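Local coordinates for protein cytochrome c (Pseudomonas aeruginosa, PDB 6RTE) that acts as a dihydro-heme d1 dehydrogenase in heme d1 biosynthesis, carrying a c-type heme alongside an eight-bladed beta-propeller, at residues 401-413 with 448-460. Numbering follows the deposited sequence.
Sequences PGFFMRSHADSPY and VAGHVEFTRDGRY
Two neighbouring blades of the beta-propeller meet here through their first strands, 405-406 and 449-454, with side chains running from F404 and H451 to the turns at D410 and G458. F404 lies between two neighbours: F403 CD2 covers one face of its ring, and H451 CB sits over the other, 3.9 Å from the centroid of the F404 ring. The H451 imidazole also turns its edge to F404 in a T-shaped pair, the planes 84° apart; its strongest polar partner is K494, outside the two segments.

Next along, R406 CG, anti to the backbone N, lies 3.2 Å from V452 O, and the bend at the second torsion then turns the guanidinium to E453. R406 NE and NH2 share E453 OE1, each at 2.9 Å, in a salt bridge whose individual hydrogen bonds are weak because the N-H groups point well off line. The backbone N of N496 holds E453 OE2, tying the pair to the strand just before the C-terminal helix.

F454 then points its ring toward 401-413, and H408 CB rests over one face of it. With CG anti to the backbone N (chi1 -165°), the H408 ring is carried across to the turn 455-458. H408 NE2 donates to R456 O (3.0 Å, 142° at the hydrogen), meeting it above the carbonyl plane, while H408 ND1 accepts from D410 N at 3.1 Å. G458 CA lies 3.6 Å from the centroid of the H408 ring, a close approach made possible by the missing side chain. A water bridges D410 OD1 and G458 O. Such side-chain packing between successive four-stranded antiparallel blades is typical of a beta-propeller.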
ATOM      1  N   PRO A 401     -14.001   1.692 -14.034  1.00 76.86           N
ATOM      2  CA  PRO A 401     -12.622   1.922 -13.590  1.00 73.67           C
ATOM      3  C   PRO A 401     -12.161   0.825 -12.645  1.00 70.27           C
ATOM      4  O   PRO A 401     -12.916   0.367 -11.785  1.00 67.79           O
ATOM      5  CB  PRO A 401     -12.698   3.281 -12.885  1.00 74.78           C
ATOM      6  CG  PRO A 401     -14.131   3.415 -12.476  1.00 76.60           C
ATOM      7  CD  PRO A 401     -14.922   2.735 -13.552  1.00 78.01           C
ATOM      8  N   GLY A 402     -10.906   0.403 -12.826  1.00 69.04           N
ATOM      9  CA  GLY A 402     -10.287  -0.597 -11.989  1.00 66.54           C
ATOM     10  C   GLY A 402      -9.115  -0.023 -11.209  1.00 61.14           C
ATOM     11  O   GLY A 402      -8.779   1.160 -11.318  1.00 62.34           O
ATOM     12  N   PHE A 403      -8.489  -0.897 -10.417  1.00 55.99           N
ATOM     13  CA  PHE A 403      -7.431  -0.444  -9.525  1.00 51.50           C
ATOM     14  C   PHE A 403      -6.199  -1.344  -9.536  1.00 47.51           C
ATOM     15  O   PHE A 403      -5.081  -0.855  -9.343  1.00 44.72           O
ATOM     16  CB  PHE A 403      -7.963  -0.329  -8.092  1.00 53.61           C
ATOM     17  CG  PHE A 403      -7.087   0.490  -7.189  1.00 57.06           C
ATOM     18  CD1 PHE A 403      -7.190   1.875  -7.172  1.00 59.99           C
ATOM     19  CD2 PHE A 403      -6.154  -0.114  -6.368  1.00 57.18           C
ATOM     20  CE1 PHE A 403      -6.381   2.637  -6.350  1.00 59.30           C
ATOM     21  CE2 PHE A 403      -5.344   0.647  -5.543  1.00 56.94           C
ATOM     22  CZ  PHE A 403      -5.461   2.022  -5.536  1.00 57.54           C
ATOM     23  N   PHE A 404      -6.382  -2.650  -9.757  1.00 47.34           N
ATOM     24  CA  PHE A 404      -5.300  -3.617  -9.640  1.00 44.80           C
ATOM     25  C   PHE A 404      -4.991  -4.262 -10.985  1.00 46.21           C
ATOM     26  O   PHE A 404      -5.857  -4.376 -11.858  1.00 43.89           O
ATOM     27  CB  PHE A 404      -5.642  -4.718  -8.626  1.00 43.83           C
ATOM     28  CG  PHE A 404      -5.834  -4.213  -7.230  1.00 43.78           C
ATOM     29  CD1 PHE A 404      -4.746  -3.824  -6.466  1.00 42.44           C
ATOM     30  CD2 PHE A 404      -7.104  -4.129  -6.677  1.00 46.63           C
ATOM     31  CE1 PHE A 404      -4.918  -3.358  -5.177  1.00 43.60           C
ATOM     32  CE2 PHE A 404      -7.286  -3.659  -5.389  1.00 47.34           C
ATOM     33  CZ  PHE A 404      -6.196  -3.272  -4.638  1.00 45.93           C
ATOM     34  N   MET A 405      -3.741  -4.699 -11.124  1.00 47.56           N
ATOM     35  CA  MET A 405      -3.272  -5.388 -12.319  1.00 51.75           C
ATOM     36  C   MET A 405      -2.116  -6.291 -11.925  1.00 49.16           C
ATOM     37  O   MET A 405      -1.221  -5.869 -11.185  1.00 48.12           O
ATOM     38  CB  MET A 405      -2.835  -4.391 -13.396  1.00 57.57           C
ATOM     39  CG  MET A 405      -2.958  -4.920 -14.814  1.00 65.26           C
ATOM     40  SD  MET A 405      -3.296  -3.587 -15.978  1.00 72.87           S
ATOM     41  CE  MET A 405      -3.469  -4.511 -17.499  1.00 77.52           C
ATOM     42  N   ARG A 406      -2.136  -7.525 -12.418  1.00 48.40           N
ATOM     43  CA  ARG A 406      -1.111  -8.496 -12.075  1.00 47.93           C
ATOM     44  C   ARG A 406      -1.022  -9.527 -13.185  1.00 48.01           C
ATOM     45  O   ARG A 406      -1.984  -9.752 -13.929  1.00 49.71           O
ATOM     46  CB  ARG A 406      -1.417  -9.186 -10.742  1.00 50.45           C
ATOM     47  CG  ARG A 406      -0.194  -9.761 -10.033  1.00 53.73           C
ATOM     48  CD  ARG A 406       0.674  -8.658  -9.458  1.00 57.19           C
ATOM     49  NE  ARG A 406       1.432  -9.109  -8.298  1.00 60.57           N
ATOM     50  CZ  ARG A 406       2.638  -9.680  -8.350  1.00 62.48           C
ATOM     51  NH1 ARG A 406       3.241  -9.886  -9.516  1.00 64.07           N
ATOM     52  NH2 ARG A 406       3.242 -10.049  -7.227  1.00 61.42           N
ATOM     53  N   SER A 407       0.143 -10.157 -13.283  1.00 46.93           N
ATOM     54  CA  SER A 407       0.341 -11.264 -14.212  1.00 47.26           C
ATOM     55  C   SER A 407       1.494 -12.123 -13.698  1.00 45.48           C
ATOM     56  O   SER A 407       1.970 -11.944 -12.574  1.00 41.42           O
ATOM     57  CB  SER A 407       0.605 -10.745 -15.630  1.00 49.48           C
ATOM     58  OG  SER A 407       0.618 -11.816 -16.550  1.00 51.09           O
ATOM     59  N   HIS A 408       1.942 -13.057 -14.534  1.00 47.39           N
ATOM     60  CA  HIS A 408       3.002 -13.994 -14.184  1.00 47.42           C
ATOM     61  C   HIS A 408       3.622 -14.485 -15.485  1.00 48.44           C
ATOM     62  O   HIS A 408       2.942 -14.569 -16.513  1.00 51.85           O
ATOM     63  CB  HIS A 408       2.460 -15.171 -13.360  1.00 46.45           C
ATOM     64  CG  HIS A 408       3.519 -15.971 -12.660  1.00 46.64           C
ATOM     65  ND1 HIS A 408       4.181 -17.025 -13.260  1.00 47.74           N
ATOM     66  CD2 HIS A 408       4.009 -15.893 -11.401  1.00 45.44           C
ATOM     67  CE1 HIS A 408       5.041 -17.548 -12.407  1.00 46.99           C
ATOM     68  NE2 HIS A 408       4.954 -16.882 -11.269  1.00 45.50           N
ATOM     69  N   ALA A 409       4.923 -14.791 -15.434  1.00 47.45           N
ATOM     70  CA  ALA A 409       5.609 -15.298 -16.614  1.00 48.14           C
ATOM     71  C   ALA A 409       4.909 -16.525 -17.179  1.00 53.14           C
ATOM     72  O   ALA A 409       4.875 -16.719 -18.399  1.00 50.24           O
ATOM     73  CB  ALA A 409       7.067 -15.624 -16.273  1.00 48.41           C
ATOM     74  N   ASP A 410       4.328 -17.351 -16.305  1.00 58.02           N
ATOM     75  CA  ASP A 410       3.645 -18.578 -16.696  1.00 64.06           C
ATOM     76  C   ASP A 410       2.199 -18.349 -17.116  1.00 60.95           C
ATOM     77  O   ASP A 410       1.554 -19.296 -17.577  1.00 66.36           O
ATOM     78  CB  ASP A 410       3.718 -19.577 -15.529  1.00 66.39           C
ATOM     79  CG  ASP A 410       2.986 -20.887 -15.811  1.00 70.57           C
ATOM     80  OD1 ASP A 410       1.778 -20.981 -15.492  1.00 71.59           O
ATOM     81  OD2 ASP A 410       3.618 -21.822 -16.351  1.00 72.49           O
ATOM     82  N   SER A 411       1.677 -17.126 -16.994  1.00 55.14           N
ATOM     83  CA  SER A 411       0.288 -16.894 -17.382  1.00 52.46           C
ATOM     84  C   SER A 411       0.207 -16.166 -18.720  1.00 55.18           C
ATOM     85  O   SER A 411       1.008 -15.265 -18.985  1.00 54.55           O
ATOM     86  CB  SER A 411      -0.448 -16.065 -16.329  1.00 49.80           C
ATOM     87  OG  SER A 411      -1.812 -15.902 -16.682  1.00 49.97           O
ATOM     88  N   PRO A 412      -0.740 -16.512 -19.591  1.00 57.44           N
ATOM     89  CA  PRO A 412      -0.916 -15.765 -20.845  1.00 60.07           C
ATOM     90  C   PRO A 412      -1.850 -14.567 -20.751  1.00 60.71           C
ATOM     91  O   PRO A 412      -2.129 -13.953 -21.785  1.00 60.92           O
ATOM     92  CB  PRO A 412      -1.507 -16.831 -21.777  1.00 62.08           C
ATOM     93  CG  PRO A 412      -2.323 -17.687 -20.877  1.00 61.11           C
ATOM     94  CD  PRO A 412      -1.649 -17.674 -19.518  1.00 58.80           C
ATOM     95  N   TYR A 413      -2.329 -14.217 -19.557  1.00 60.59           N
ATOM     96  CA  TYR A 413      -3.272 -13.123 -19.390  1.00 61.52           C
ATOM     97  C   TYR A 413      -2.750 -12.116 -18.374  1.00 56.94           C
ATOM     98  O   TYR A 413      -1.965 -12.453 -17.482  1.00 55.20           O
ATOM     99  CB  TYR A 413      -4.649 -13.614 -18.911  1.00 63.30           C
ATOM    100  CG  TYR A 413      -5.127 -14.892 -19.556  1.00 65.97           C
ATOM    101  CD1 TYR A 413      -5.676 -14.888 -20.835  1.00 68.18           C
ATOM    102  CD2 TYR A 413      -5.051 -16.101 -18.879  1.00 66.58           C
ATOM    103  CE1 TYR A 413      -6.121 -16.056 -21.424  1.00 70.66           C
ATOM    104  CE2 TYR A 413      -5.500 -17.275 -19.458  1.00 69.38           C
ATOM    105  CZ  TYR A 413      -6.031 -17.248 -20.732  1.00 72.31           C
ATOM    106  OH  TYR A 413      -6.476 -18.419 -21.313  1.00 76.74           O
ATOM    107  N   VAL A 448     -17.680  -6.988  -4.129  1.00 60.22           N
ATOM    108  CA  VAL A 448     -16.507  -6.364  -4.724  1.00 60.21           C
ATOM    109  C   VAL A 448     -15.402  -7.410  -4.828  1.00 55.52           C
ATOM    110  O   VAL A 448     -14.997  -8.016  -3.830  1.00 53.71           O
ATOM    111  CB  VAL A 448     -16.067  -5.137  -3.913  1.00 62.89           C
ATOM    112  CG1 VAL A 448     -16.014  -5.464  -2.444  1.00 65.57           C
ATOM    113  CG2 VAL A 448     -14.714  -4.622  -4.396  1.00 60.05           C
ATOM    114  N   ALA A 449     -14.933  -7.643  -6.049  1.00 54.91           N
ATOM    115  CA  ALA A 449     -13.827  -8.548  -6.324  1.00 50.52           C
ATOM    116  C   ALA A 449     -12.645  -7.730  -6.818  1.00 49.88           C
ATOM    117  O   ALA A 449     -12.801  -6.859  -7.677  1.00 48.28           O
ATOM    118  CB  ALA A 449     -14.225  -9.594  -7.366  1.00 51.87           C
ATOM    119  N   GLY A 450     -11.463  -8.001  -6.275  1.00 49.45           N
ATOM    120  CA  GLY A 450     -10.296  -7.257  -6.696  1.00 49.06           C
ATOM    121  C   GLY A 450      -8.998  -7.771  -6.124  1.00 45.87           C
ATOM    122  O   GLY A 450      -8.972  -8.318  -5.023  1.00 44.34           O
ATOM    123  N   HIS A 451      -7.920  -7.584  -6.885  1.00 44.93           N
ATOM    124  CA  HIS A 451      -6.549  -7.918  -6.520  1.00 42.85           C
ATOM    125  C   HIS A 451      -6.240  -9.396  -6.714  1.00 43.63           C
ATOM    126  O   HIS A 451      -6.941 -10.268  -6.184  1.00 45.38           O
ATOM    127  CB  HIS A 451      -6.215  -7.545  -5.080  1.00 39.60           C
ATOM    128  CG  HIS A 451      -4.759  -7.694  -4.766  1.00 37.87           C
ATOM    129  ND1 HIS A 451      -4.197  -8.896  -4.397  1.00 36.98           N
ATOM    130  CD2 HIS A 451      -3.739  -6.800  -4.807  1.00 36.97           C
ATOM    131  CE1 HIS A 451      -2.897  -8.733  -4.203  1.00 35.64           C
ATOM    132  NE2 HIS A 451      -2.599  -7.473  -4.445  1.00 35.65           N
ATOM    133  N   VAL A 452      -5.163  -9.672  -7.441  1.00 42.37           N
ATOM    134  CA  VAL A 452      -4.773 -11.023  -7.818  1.00 42.72           C
ATOM    135  C   VAL A 452      -3.297 -11.204  -7.490  1.00 37.77           C
ATOM    136  O   VAL A 452      -2.476 -10.331  -7.800  1.00 37.24           O
ATOM    137  CB  VAL A 452      -5.037 -11.281  -9.314  1.00 44.04           C
ATOM    138  CG1 VAL A 452      -4.502 -12.653  -9.740  1.00 48.91           C
ATOM    139  CG2 VAL A 452      -6.531 -11.153  -9.619  1.00 44.34           C
ATOM    140  N   GLU A 453      -2.969 -12.323  -6.853  1.00 37.49           N
ATOM    141  CA  GLU A 453      -1.591 -12.750  -6.641  1.00 37.55           C
ATOM    142  C   GLU A 453      -1.490 -14.224  -7.016  1.00 36.91           C
ATOM    143  O   GLU A 453      -2.454 -14.976  -6.857  1.00 37.45           O
ATOM    144  CB  GLU A 453      -1.154 -12.536  -5.183  1.00 36.42           C
ATOM    145  CG  GLU A 453       0.317 -12.806  -4.907  1.00 36.91           C
ATOM    146  CD  GLU A 453       1.211 -11.646  -5.287  1.00 37.34           C
ATOM    147  OE1 GLU A 453       0.739 -10.752  -6.018  1.00 41.15           O
ATOM    148  OE2 GLU A 453       2.374 -11.619  -4.848  1.00 38.30           O
ATOM    149  N   PHE A 454      -0.324 -14.626  -7.526  1.00 36.34           N
ATOM    150  CA  PHE A 454      -0.081 -15.997  -7.952  1.00 37.02           C
ATOM    151  C   PHE A 454       0.830 -16.732  -6.972  1.00 36.20           C
ATOM    152  O   PHE A 454       1.573 -16.122  -6.201  1.00 34.90           O
ATOM    153  CB  PHE A 454       0.567 -16.037  -9.347  1.00 38.70           C
ATOM    154  CG  PHE A 454      -0.269 -15.420 -10.430  1.00 40.90           C
ATOM    155  CD1 PHE A 454      -0.167 -14.067 -10.710  1.00 40.33           C
ATOM    156  CD2 PHE A 454      -1.139 -16.194 -11.174  1.00 44.97           C
ATOM    157  CE1 PHE A 454      -0.931 -13.489 -11.705  1.00 43.23           C
ATOM    158  CE2 PHE A 454      -1.913 -15.624 -12.182  1.00 48.51           C
ATOM    159  CZ  PHE A 454      -1.807 -14.269 -12.445  1.00 47.63           C
ATOM    160  N   THR A 455       0.763 -18.063  -7.023  1.00 37.81           N
ATOM    161  CA  THR A 455       1.804 -18.898  -6.437  1.00 39.15           C
ATOM    162  C   THR A 455       3.128 -18.637  -7.149  1.00 40.26           C
ATOM    163  O   THR A 455       3.170 -18.082  -8.252  1.00 42.32           O
ATOM    164  CB  THR A 455       1.458 -20.381  -6.552  1.00 39.72           C
ATOM    165  OG1 THR A 455       1.109 -20.685  -7.913  1.00 41.32           O
ATOM    166  CG2 THR A 455       0.300 -20.754  -5.634  1.00 39.75           C
ATOM    167  N   ARG A 456       4.222 -19.071  -6.516  1.00 39.42           N
ATOM    168  CA  ARG A 456       5.541 -18.746  -7.057  1.00 40.06           C
ATOM    169  C   ARG A 456       5.715 -19.298  -8.468  1.00 39.53           C
ATOM    170  O   ARG A 456       6.362 -18.657  -9.302  1.00 39.47           O
ATOM    171  CB  ARG A 456       6.645 -19.260  -6.126  1.00 41.89           C
ATOM    172  CG  ARG A 456       6.674 -20.769  -5.923  1.00 46.31           C
ATOM    173  CD  ARG A 456       7.774 -21.184  -4.945  1.00 50.39           C
ATOM    174  NE  ARG A 456       9.108 -20.780  -5.400  1.00 53.43           N
ATOM    175  CZ  ARG A 456      10.232 -21.433  -5.112  1.00 54.75           C
ATOM    176  NH1 ARG A 456      10.203 -22.534  -4.373  1.00 54.10           N
ATOM    177  NH2 ARG A 456      11.393 -20.989  -5.574  1.00 56.02           N
ATOM    178  N   ASP A 457       5.127 -20.457  -8.763  1.00 39.68           N
ATOM    179  CA  ASP A 457       5.216 -21.060 -10.090  1.00 41.32           C
ATOM    180  C   ASP A 457       4.059 -20.671 -11.007  1.00 44.10           C
ATOM    181  O   ASP A 457       3.992 -21.163 -12.140  1.00 45.02           O
ATOM    182  CB  ASP A 457       5.284 -22.589  -9.971  1.00 43.15           C
ATOM    183  CG  ASP A 457       3.997 -23.194  -9.429  1.00 48.06           C
ATOM    184  OD1 ASP A 457       3.086 -22.423  -9.051  1.00 49.91           O
ATOM    185  OD2 ASP A 457       3.892 -24.440  -9.381  1.00 50.76           O
ATOM    186  N   GLY A 458       3.149 -19.809 -10.553  1.00 44.20           N
ATOM    187  CA  GLY A 458       2.071 -19.331 -11.398  1.00 45.70           C
ATOM    188  C   GLY A 458       0.945 -20.306 -11.643  1.00 45.42           C
ATOM    189  O   GLY A 458       0.045 -19.998 -12.436  1.00 48.56           O
ATOM    190  N   ARG A 459       0.956 -21.474 -10.993  1.00 43.67           N
ATOM    191  CA  ARG A 459      -0.081 -22.470 -11.233  1.00 46.93           C
ATOM    192  C   ARG A 459      -1.438 -22.067 -10.664  1.00 46.39           C
ATOM    193  O   ARG A 459      -2.467 -22.547 -11.156  1.00 45.54           O
ATOM    194  CB  ARG A 459       0.326 -23.821 -10.639  1.00 51.10           C
ATOM    195  CG  ARG A 459       1.264 -24.639 -11.515  1.00 58.19           C
ATOM    196  CD  ARG A 459       1.470 -26.032 -10.920  1.00 64.25           C
ATOM    197  NE  ARG A 459       1.993 -25.962  -9.554  1.00 65.50           N
ATOM    198  CZ  ARG A 459       1.737 -26.851  -8.595  1.00 65.96           C
ATOM    199  NH1 ARG A 459       2.264 -26.682  -7.387  1.00 65.10           N
ATOM    200  NH2 ARG A 459       0.949 -27.897  -8.831  1.00 66.48           N
ATOM    201  N   TYR A 460      -1.470 -21.209  -9.643  1.00 46.56           N
ATOM    202  CA  TYR A 460      -2.723 -20.805  -9.018  1.00 45.30           C
ATOM    203  C   TYR A 460      -2.753 -19.298  -8.829  1.00 42.78           C
ATOM    204  O   TYR A 460      -1.720 -18.660  -8.625  1.00 41.26           O
ATOM    205  CB  TYR A 460      -2.929 -21.491  -7.663  1.00 43.37           C
ATOM    206  CG  TYR A 460      -2.989 -22.994  -7.748  1.00 43.81           C
ATOM    207  CD1 TYR A 460      -4.170 -23.642  -8.079  1.00 46.28           C
ATOM    208  CD2 TYR A 460      -1.863 -23.768  -7.499  1.00 43.55           C
ATOM    209  CE1 TYR A 460      -4.228 -25.022  -8.161  1.00 49.36           C
ATOM    210  CE2 TYR A 460      -1.912 -25.145  -7.576  1.00 46.35           C
ATOM    211  CZ  TYR A 460      -3.097 -25.765  -7.907  1.00 50.47           C
ATOM    212  OH  TYR A 460      -3.153 -27.136  -7.985  1.00 55.71           O
TER
HETATM  213  O   HOH W   1      -0.145 -18.990 -14.895  1.00 47.78           O